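Local coordinates for protein deacylase (Burkholderia multivorans, PDB 5THW) that probably hydrolyses N-carbamoyl-L-amino acids, as a two-zinc amidase of the peptidase M20 family, at residues T240-Q244 / R257-A263. Sequence-based numbering, arbitrary orientation.
Sequences TFTGQ and RDALLGA
Gln244 and Arg257 pair through their main chains just beyond the end of strand 225-242 and just ahead of helix 259-275: Gln244 N donates to Arg257 O (3.0 Å, 161° at the hydrogen). The same oxygen receives a CA-H...O contact from Gly243 CA at 3.2 Å. A water extends the pairing, donating to Gln244 O and accepting from Arg257 N.

With CG beside its backbone N (chi1 -55°) and a bend at chi3, Arg257 lays one guanidinium face over the Gly243-Gln244 peptide; NH1 is hydrogen-bonded to Gly335 O. Further along, Phe241 CB meets Ala259 CB at 4.1 Å, and its ring reaches the first helical turn, with CE2 3.5 Å from Gly262 C and Ala263 N near the ring plane at its edge. Val327 and Ala331 of helix 313-334 also pack on this ring.

Asp258 is the N-cap, its OD2 accepting from Leu261 N (2.9 Å) and weakly from Leu260 N. Within the family's dimerisation region, far from the zinc site, polar main-chain pairing thus closes the strand-to-helix connection, while Ala259 and Gly262, both small, probably let the first turn lie close to Phe241.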
# COMPACT_ATOMS: atom_id res chain seq x y z
N THR A 240 11.94 0.97 -6.99
CA THR A 240 10.77 0.23 -7.44
C THR A 240 11.23 -1.17 -7.79
O THR A 240 12.12 -1.34 -8.63
CB THR A 240 10.10 0.90 -8.64
OG1 THR A 240 9.61 2.20 -8.27
CG2 THR A 240 8.93 0.05 -9.14
N PHE A 241 10.64 -2.16 -7.14
CA PHE A 241 10.81 -3.56 -7.51
C PHE A 241 9.62 -3.96 -8.36
O PHE A 241 8.48 -3.60 -8.06
CB PHE A 241 10.90 -4.48 -6.28
CG PHE A 241 12.26 -4.54 -5.66
CD1 PHE A 241 13.40 -4.41 -6.44
CD2 PHE A 241 12.41 -4.73 -4.30
CE1 PHE A 241 14.65 -4.46 -5.87
CE2 PHE A 241 13.67 -4.79 -3.72
CZ PHE A 241 14.79 -4.66 -4.51
N THR A 242 9.90 -4.70 -9.44
CA THR A 242 8.85 -5.23 -10.29
C THR A 242 8.99 -6.75 -10.32
O THR A 242 10.03 -7.28 -10.71
CB THR A 242 8.92 -4.64 -11.70
OG1 THR A 242 8.88 -3.21 -11.61
CG2 THR A 242 7.73 -5.10 -12.53
N GLY A 243 7.93 -7.44 -9.92
CA GLY A 243 7.90 -8.88 -10.01
C GLY A 243 6.82 -9.35 -10.95
O GLY A 243 6.68 -8.83 -12.07
N GLN A 244 6.02 -10.31 -10.50
CA GLN A 244 4.91 -10.82 -11.29
C GLN A 244 3.70 -10.89 -10.38
O GLN A 244 3.70 -11.63 -9.40
CB GLN A 244 5.24 -12.20 -11.88
CG GLN A 244 4.16 -12.78 -12.80
CD GLN A 244 3.65 -11.76 -13.81
OE1 GLN A 244 4.35 -11.38 -14.75
NE2 GLN A 244 2.41 -11.32 -13.62
N ARG A 257 7.50 -14.33 -8.10
CA ARG A 257 8.39 -13.17 -8.11
C ARG A 257 7.67 -12.08 -7.31
O ARG A 257 7.09 -11.14 -7.87
CB ARG A 257 8.75 -12.71 -9.54
CG ARG A 257 9.34 -13.82 -10.40
CD ARG A 257 10.11 -13.31 -11.60
NE ARG A 257 9.25 -12.75 -12.64
CZ ARG A 257 9.30 -11.49 -13.07
NH1 ARG A 257 10.18 -10.63 -12.56
NH2 ARG A 257 8.48 -11.08 -14.03
N ASP A 258 7.72 -12.21 -5.98
CA ASP A 258 7.01 -11.35 -5.04
C ASP A 258 7.80 -10.06 -4.83
O ASP A 258 8.91 -10.08 -4.28
CB ASP A 258 6.80 -12.10 -3.73
CG ASP A 258 5.87 -11.37 -2.77
OD1 ASP A 258 5.08 -12.05 -2.09
OD2 ASP A 258 5.91 -10.11 -2.70
N ALA A 259 7.25 -8.92 -5.26
CA ALA A 259 7.97 -7.66 -5.12
C ALA A 259 7.96 -7.16 -3.68
O ALA A 259 8.90 -6.46 -3.26
CB ALA A 259 7.37 -6.60 -6.05
N LEU A 260 6.93 -7.50 -2.90
CA LEU A 260 6.91 -7.09 -1.50
C LEU A 260 7.86 -7.93 -0.66
O LEU A 260 8.37 -7.44 0.36
CB LEU A 260 5.48 -7.17 -0.94
CG LEU A 260 5.35 -6.77 0.53
CD1 LEU A 260 5.88 -5.35 0.74
CD2 LEU A 260 3.90 -6.88 1.01
N LEU A 261 8.09 -9.19 -1.04
CA LEU A 261 9.15 -9.96 -0.40
C LEU A 261 10.51 -9.28 -0.58
O LEU A 261 11.29 -9.19 0.37
CB LEU A 261 9.18 -11.38 -0.96
CG LEU A 261 10.22 -12.28 -0.30
CD1 LEU A 261 9.87 -12.46 1.17
CD2 LEU A 261 10.32 -13.61 -1.02
N GLY A 262 10.78 -8.79 -1.79
CA GLY A 262 12.01 -8.04 -2.03
C GLY A 262 12.09 -6.75 -1.23
O GLY A 262 13.11 -6.46 -0.59
N ALA A 263 11.03 -5.95 -1.28
CA ALA A 263 11.01 -4.69 -0.53
C ALA A 263 11.12 -4.92 0.97
O ALA A 263 11.77 -4.16 1.68
CB ALA A 263 9.75 -3.89 -0.86
O HOH W 1 4.88 -13.87 -8.45